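Local coordinates for histidine triad protein (Plasmodium falciparum 3D7, PDB 5CS2) that probably hydrolyses diadenosine triphosphate to AMP and ADP through a histidine-triad active site, and is bound by the antimalarial natural product cyclomarin A, at residues Lys6-Leu9 against Glu10-Trp14; Tyr28-Asp31 against Lys32-Phe36. All coordinates share one frame; numbering follows the deposited sequence.

Contact 1: Lys6-Leu9 against Glu10-Trp14; sequences KNIL and EKLEW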
ATOM      1  N   LYS A   6      -9.570  12.565 -11.526  1.00 28.45           N
ATOM      2  CA  LYS A   6      -9.026  13.729 -12.204  1.00 27.79           C
ATOM      3  C   LYS A   6      -8.285  14.529 -11.139  1.00 30.69           C
ATOM      4  O   LYS A   6      -7.192  15.028 -11.402  1.00 30.10           O
ATOM      5  CB  LYS A   6     -10.182  14.555 -12.824  1.00 30.08           C
ATOM      6  CG  LYS A   6      -9.732  15.787 -13.610  1.00 44.40           C
ATOM      7  CD  LYS A   6     -10.931  16.647 -14.029  1.00 60.46           C
ATOM      8  CE  LYS A   6     -10.624  18.129 -14.109  1.00 75.08           C
ATOM      9  NZ  LYS A   6      -9.791  18.479 -15.292  1.00 84.21           N
ATOM     10  N   ASN A   7      -8.848  14.597  -9.910  1.00 27.53           N
ATOM     11  CA  ASN A   7      -8.236  15.327  -8.803  1.00 25.40           C
ATOM     12  C   ASN A   7      -6.926  14.644  -8.376  1.00 27.28           C
ATOM     13  O   ASN A   7      -5.944  15.324  -8.078  1.00 26.63           O
ATOM     14  CB  ASN A   7      -9.201  15.435  -7.620  1.00 26.27           C
ATOM     15  CG  ASN A   7      -8.779  16.470  -6.603  1.00 56.21           C
ATOM     16  OD1 ASN A   7      -7.957  17.353  -6.869  1.00 51.99           O
ATOM     17  ND2 ASN A   7      -9.360  16.409  -5.419  1.00 54.75           N
ATOM     18  N   ILE A   8      -6.892  13.301  -8.413  1.00 24.38           N
ATOM     19  CA  ILE A   8      -5.666  12.578  -8.063  1.00 22.88           C
ATOM     20  C   ILE A   8      -4.585  12.912  -9.119  1.00 27.27           C
ATOM     21  O   ILE A   8      -3.458  13.240  -8.758  1.00 25.63           O
ATOM     22  CB  ILE A   8      -5.948  11.061  -7.985  1.00 24.33           C
ATOM     23  CG1 ILE A   8      -6.663  10.712  -6.655  1.00 23.14           C
ATOM     24  CG2 ILE A   8      -4.654  10.191  -8.202  1.00 23.30           C
ATOM     25  CD1 ILE A   8      -7.010   9.189  -6.479  1.00 23.66           C
ATOM     26  N   LEU A   9      -4.959  12.868 -10.413  1.00 25.14           N
ATOM     27  CA  LEU A   9      -4.033  13.164 -11.516  1.00 23.28           C
ATOM     28  C   LEU A   9      -3.451  14.561 -11.417  1.00 27.97           C
ATOM     29  O   LEU A   9      -2.259  14.754 -11.659  1.00 25.93           O
ATOM     30  CB  LEU A   9      -4.688  12.894 -12.881  1.00 22.65           C
ATOM     31  CG  LEU A   9      -4.960  11.435 -13.226  1.00 25.78           C
ATOM     32  CD1 LEU A   9      -5.758  11.355 -14.484  1.00 25.24           C
ATOM     33  CD2 LEU A   9      -3.645  10.634 -13.459  1.00 29.30           C
ATOM     34  N   GLU A  10      -4.264  15.525 -10.950  1.00 25.83           N
ATOM     35  CA  GLU A  10      -3.788  16.888 -10.733  1.00 26.58           C
ATOM     36  C   GLU A  10      -2.737  16.870  -9.622  1.00 28.76           C
ATOM     37  O   GLU A  10      -1.666  17.456  -9.789  1.00 28.46           O
ATOM     38  CB  GLU A  10      -4.963  17.823 -10.385  1.00 28.85           C
ATOM     39  CG  GLU A  10      -5.959  17.981 -11.537  1.00 48.99           C
ATOM     40  CD  GLU A  10      -7.347  18.541 -11.240  1.00 87.28           C
ATOM     41  OE1 GLU A  10      -7.799  18.465 -10.073  1.00 93.10           O
ATOM     42  OE2 GLU A  10      -8.003  19.018 -12.196  1.00 83.52           O
ATOM     43  N   LYS A  11      -2.997  16.112  -8.530  1.00 26.75           N
ATOM     44  CA  LYS A  11      -2.054  15.987  -7.414  1.00 27.10           C
ATOM     45  C   LYS A  11      -0.766  15.288  -7.840  1.00 29.41           C
ATOM     46  O   LYS A  11       0.304  15.590  -7.293  1.00 29.37           O
ATOM     47  CB  LYS A  11      -2.701  15.266  -6.220  1.00 29.38           C
ATOM     48  CG  LYS A  11      -3.818  16.089  -5.590  1.00 44.02           C
ATOM     49  CD  LYS A  11      -4.492  15.398  -4.420  1.00 54.04           C
ATOM     50  CE  LYS A  11      -5.615  16.243  -3.850  1.00 63.91           C
ATOM     51  NZ  LYS A  11      -5.121  17.498  -3.214  1.00 73.89           N
ATOM     52  N   LEU A  12      -0.871  14.347  -8.810  1.00 25.08           N
ATOM     53  CA  LEU A  12       0.280  13.606  -9.336  1.00 23.07           C
ATOM     54  C   LEU A  12       1.021  14.430 -10.392  1.00 25.31           C
ATOM     55  O   LEU A  12       2.048  13.975 -10.922  1.00 26.39           O
ATOM     56  CB  LEU A  12      -0.167  12.247  -9.947  1.00 21.98           C
ATOM     57  CG  LEU A  12      -0.754  11.178  -9.010  1.00 23.56           C
ATOM     58  CD1 LEU A  12      -1.368  10.064  -9.784  1.00 22.77           C
ATOM     59  CD2 LEU A  12       0.304  10.616  -8.097  1.00 28.19           C
ATOM     60  N   GLU A  13       0.476  15.614 -10.756  1.00 23.87           N
ATOM     61  CA  GLU A  13       1.029  16.518 -11.770  1.00 24.96           C
ATOM     62  C   GLU A  13       1.098  15.829 -13.140  1.00 28.96           C
ATOM     63  O   GLU A  13       1.992  16.097 -13.945  1.00 30.40           O
ATOM     64  CB  GLU A  13       2.372  17.136 -11.315  1.00 27.03           C
ATOM     65  CG  GLU A  13       2.247  17.966 -10.046  1.00 37.19           C
ATOM     66  CD  GLU A  13       3.312  19.014  -9.771  1.00 61.88           C
ATOM     67  OE1 GLU A  13       4.194  19.229 -10.633  1.00 57.26           O
ATOM     68  OE2 GLU A  13       3.261  19.618  -8.675  1.00 57.03           O
ATOM     69  N   TRP A  14       0.128  14.948 -13.409  1.00 24.24           N
ATOM     70  CA  TRP A  14       0.078  14.233 -14.673  1.00 23.96           C
ATOM     71  C   TRP A  14      -0.518  15.076 -15.806  1.00 28.35           C
ATOM     72  O   TRP A  14      -1.396  15.918 -15.594  1.00 28.63           O
ATOM     73  CB  TRP A  14      -0.722  12.933 -14.523  1.00 22.16           C
ATOM     74  CG  TRP A  14      -0.866  12.126 -15.781  1.00 22.38           C
ATOM     75  CD1 TRP A  14      -0.011  11.171 -16.248  1.00 25.22           C
ATOM     76  CD2 TRP A  14      -1.937  12.210 -16.734  1.00 22.26           C
ATOM     77  NE1 TRP A  14      -0.463  10.674 -17.445  1.00 24.82           N
ATOM     78  CE2 TRP A  14      -1.650  11.290 -17.767  1.00 25.87           C
ATOM     79  CE3 TRP A  14      -3.085  13.021 -16.846  1.00 23.51           C
ATOM     80  CZ2 TRP A  14      -2.505  11.099 -18.863  1.00 25.64           C
ATOM     81  CZ3 TRP A  14      -3.924  12.839 -17.941  1.00 25.08           C
ATOM     82  CH2 TRP A  14      -3.647  11.867 -18.916  1.00 25.52           C
TER
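Leu9 leans back beside its own backbone N (chi1 -69°) while Trp14 swings CG opposite its N (chi1 179°), and the two side chains run alongside each other in the same direction. Leu9 CD2 lies against the root of the indole, 3.9 Å from Trp14 CB and close to CG as well; CD1 meets the six-membered ring at CE3. A branched leucine suits this place because each methyl finds a different part of the broad side chain. Next to it in the sequence, Ile8 turns CG2 to Leu12 CD1, one turn on, at 3.6 Å, again flank to flank. The backbone beneath is the C-terminal part of helix 4-11, with Glu10 N bonded to Lys6 O, Lys11 N to Asn7 O, and Leu12 N to Ile8 O at 2.8 Å. Glu13 then takes a positive phi (61°), and two bonds back into the last turn, Glu13 N to Glu10 O and Trp14 N to Leu9 O (3.0 Å), make this a Schellman motif; the second fixes the start of the indole's side chain beside the leucine. On the hydrophilic side, Lys6 NZ and Glu10 OE2 form a long salt bridge of 3.6 Å, with lysine CE also close to the same oxygen. Leu9 and Trp14 both reach helix 181-199 and strand 35-38, whereas Ile8 also packs on Ile72 of the second subunit.

Contact 2: Tyr28-Asp31 against Lys32-Phe36; sequences YEID and KREVF
Asp31 OD1 accepts two bonds from one residue, Arg33: the backbone N, 3.0 Å from OD1, takes the anti lone pair, while NE approaches from the syn side, out of the carboxylate plane. Arg33 NH2 completes the grip at 2.9 Å from Asp31 OD2, a side-on, two-nitrogen salt bridge. The planes of carboxylate and guanidinium are turned 46° apart, so the pairing is twisted rather than flat. The bend at chi3 (-71°) turns NE and NH2 to the acid. Aspartate suits this place because its short side chain can reach the N-H two residues on, the pattern of an Asx turn, here leading into the 3-10 segment 32-34. The main-chain turn has a bond of its own: Glu34 N donates to Asp31 O (2.9 Å) from above the carbonyl plane. The extended Glu34 side chain sets CD 3.7 Å from Asp31 CB, and one water bridges its OE1 (2.7 Å) to Asp31 N (3.2 Å). On the apolar side Ile30 CG2 meets Val35 CG2 at 3.9 Å, the side chains perpendicular to each other. With Arg33 gripping both of its oxygens, Asp31 probably stays ionised, and its carboxylate is held against rotation at the bend leading into strand 35-38.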
ATOM      1  N   TYR A  28      18.466  -2.128 -12.990  1.00 20.10           N
ATOM      2  CA  TYR A  28      17.857  -2.333 -14.309  1.00 20.60           C
ATOM      3  C   TYR A  28      17.308  -1.055 -14.913  1.00 22.81           C
ATOM      4  O   TYR A  28      17.217  -0.019 -14.249  1.00 20.70           O
ATOM      5  CB  TYR A  28      16.785  -3.428 -14.273  1.00 22.68           C
ATOM      6  CG  TYR A  28      17.296  -4.734 -13.708  1.00 27.60           C
ATOM      7  CD1 TYR A  28      18.187  -5.523 -14.425  1.00 30.37           C
ATOM      8  CD2 TYR A  28      16.947  -5.145 -12.422  1.00 28.23           C
ATOM      9  CE1 TYR A  28      18.679  -6.715 -13.905  1.00 34.04           C
ATOM     10  CE2 TYR A  28      17.407  -6.355 -11.902  1.00 30.18           C
ATOM     11  CZ  TYR A  28      18.282  -7.132 -12.646  1.00 41.35           C
ATOM     12  OH  TYR A  28      18.784  -8.309 -12.156  1.00 44.53           O
ATOM     13  N   GLU A  29      17.069  -1.102 -16.216  1.00 21.18           N
ATOM     14  CA  GLU A  29      16.504   0.053 -16.896  1.00 20.79           C
ATOM     15  C   GLU A  29      15.243  -0.462 -17.579  1.00 22.72           C
ATOM     16  O   GLU A  29      15.252  -1.549 -18.146  1.00 24.19           O
ATOM     17  CB  GLU A  29      17.514   0.645 -17.892  1.00 22.64           C
ATOM     18  CG  GLU A  29      17.029   1.966 -18.466  1.00 32.77           C
ATOM     19  CD  GLU A  29      17.959   2.665 -19.440  1.00 54.77           C
ATOM     20  OE1 GLU A  29      19.201   2.607 -19.256  1.00 35.01           O
ATOM     21  OE2 GLU A  29      17.429   3.329 -20.361  1.00 43.60           O
ATOM     22  N   ILE A  30      14.125   0.262 -17.414  1.00 20.35           N
ATOM     23  CA  ILE A  30      12.861  -0.159 -18.011  1.00 17.59           C
ATOM     24  C   ILE A  30      12.721   0.560 -19.349  1.00 20.23           C
ATOM     25  O   ILE A  30      12.939   1.772 -19.409  1.00 22.09           O
ATOM     26  CB  ILE A  30      11.660   0.178 -17.055  1.00 20.57           C
ATOM     27  CG1 ILE A  30      11.846  -0.482 -15.638  1.00 20.47           C
ATOM     28  CG2 ILE A  30      10.313  -0.226 -17.694  1.00 22.44           C
ATOM     29  CD1 ILE A  30      12.030  -2.018 -15.654  1.00 20.85           C
ATOM     30  N   ASP A  31      12.361  -0.192 -20.389  1.00 19.65           N
ATOM     31  CA  ASP A  31      12.117   0.336 -21.747  1.00 19.40           C
ATOM     32  C   ASP A  31      10.912   1.286 -21.668  1.00 24.02           C
ATOM     33  O   ASP A  31       9.884   0.952 -21.053  1.00 23.94           O
ATOM     34  CB  ASP A  31      11.794  -0.836 -22.696  1.00 22.75           C
ATOM     35  CG  ASP A  31      11.915  -0.483 -24.165  1.00 33.58           C
ATOM     36  OD1 ASP A  31      11.152   0.392 -24.632  1.00 30.09           O
ATOM     37  OD2 ASP A  31      12.764  -1.095 -24.853  1.00 38.14           O
ATOM     38  N   LYS A  32      11.037   2.464 -22.282  1.00 21.05           N
ATOM     39  CA  LYS A  32       9.953   3.468 -22.317  1.00 21.28           C
ATOM     40  C   LYS A  32       8.643   2.915 -22.885  1.00 24.42           C
ATOM     41  O   LYS A  32       7.569   3.402 -22.490  1.00 25.34           O
ATOM     42  CB  LYS A  32      10.402   4.725 -23.088  1.00 22.72           C
ATOM     43  CG  LYS A  32      10.679   4.470 -24.569  1.00 33.98           C
ATOM     44  CD  LYS A  32      11.259   5.715 -25.247  1.00 51.96           C
ATOM     45  CE  LYS A  32      11.674   5.412 -26.665  1.00 66.01           C
ATOM     46  NZ  LYS A  32      12.451   6.532 -27.259  1.00 77.49           N
ATOM     47  N   ARG A  33       8.715   1.906 -23.793  1.00 20.89           N
ATOM     48  CA  ARG A  33       7.558   1.235 -24.390  1.00 21.43           C
ATOM     49  C   ARG A  33       6.742   0.443 -23.365  1.00 23.82           C
ATOM     50  O   ARG A  33       5.598   0.086 -23.638  1.00 23.81           O
ATOM     51  CB  ARG A  33       7.976   0.297 -25.552  1.00 23.04           C
ATOM     52  CG  ARG A  33       8.380   1.056 -26.816  1.00 30.90           C
ATOM     53  CD  ARG A  33       8.951   0.112 -27.868  1.00 36.65           C
ATOM     54  NE  ARG A  33      10.264  -0.374 -27.446  1.00 41.67           N
ATOM     55  CZ  ARG A  33      10.990  -1.279 -28.091  1.00 52.57           C
ATOM     56  NH1 ARG A  33      10.539  -1.829 -29.215  1.00 35.41           N
ATOM     57  NH2 ARG A  33      12.169  -1.649 -27.613  1.00 32.52           N
ATOM     58  N   GLU A  34       7.355   0.116 -22.207  1.00 21.06           N
ATOM     59  CA  GLU A  34       6.667  -0.692 -21.187  1.00 20.91           C
ATOM     60  C   GLU A  34       6.007   0.145 -20.091  1.00 22.44           C
ATOM     61  O   GLU A  34       5.316  -0.412 -19.238  1.00 24.07           O
ATOM     62  CB  GLU A  34       7.681  -1.664 -20.546  1.00 22.12           C
ATOM     63  CG  GLU A  34       8.404  -2.538 -21.561  1.00 35.93           C
ATOM     64  CD  GLU A  34       9.587  -3.321 -21.013  1.00 70.63           C
ATOM     65  OE1 GLU A  34      10.021  -3.051 -19.868  1.00 67.16           O
ATOM     66  OE2 GLU A  34      10.097  -4.200 -21.744  1.00 71.08           O
ATOM     67  N   VAL A  35       6.215   1.440 -20.121  1.00 17.04           N
ATOM     68  CA  VAL A  35       5.745   2.402 -19.125  1.00 17.53           C
ATOM     69  C   VAL A  35       4.396   2.961 -19.582  1.00 19.46           C
ATOM     70  O   VAL A  35       4.292   3.455 -20.693  1.00 20.44           O
ATOM     71  CB  VAL A  35       6.775   3.531 -18.891  1.00 21.02           C
ATOM     72  CG1 VAL A  35       6.244   4.591 -17.928  1.00 20.46           C
ATOM     73  CG2 VAL A  35       8.113   2.958 -18.397  1.00 20.46           C
ATOM     74  N   PHE A  36       3.400   2.904 -18.730  1.00 17.24           N
ATOM     75  CA  PHE A  36       2.070   3.432 -19.105  1.00 17.29           C
ATOM     76  C   PHE A  36       1.740   4.768 -18.424  1.00 21.92           C
ATOM     77  O   PHE A  36       0.773   5.424 -18.816  1.00 20.66           O
ATOM     78  CB  PHE A  36       0.993   2.379 -18.873  1.00 18.28           C
ATOM     79  CG  PHE A  36       1.047   1.735 -17.505  1.00 18.12           C
ATOM     80  CD1 PHE A  36       0.585   2.414 -16.376  1.00 21.01           C
ATOM     81  CD2 PHE A  36       1.542   0.444 -17.347  1.00 19.17           C
ATOM     82  CE1 PHE A  36       0.658   1.823 -15.101  1.00 20.98           C
ATOM     83  CE2 PHE A  36       1.564  -0.165 -16.083  1.00 21.65           C
ATOM     84  CZ  PHE A  36       1.143   0.535 -14.967  1.00 20.88           C
TER
HETATM   85  O   HOH W   1      12.730  -3.298 -19.864  1.00 51.53           O

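In the fold
Contact 2 follows contact 1 in the sequence; their centres are 21 Å apart, yet their nearest atoms come within about 6 Å without touching. Strand 35-38, at one border of the five-stranded antiparallel sheet, links them: the 3-10 segment 32-34 of contact 2 runs straight into it, and its Ile37 packs on Leu9 and Trp14 of contact 1. Helix 181-199 also serves both, meeting contact 1 through Ile195, Asn196 and Phe199 and contact 2 through Ile181, Met184 and Glu185. Contact 1 lies away from the predicted active site around His116, whereas in contact 2 the side chain of Ile30 is about 8 Å from those of Asn47 and Val112, both predicted to bind substrate.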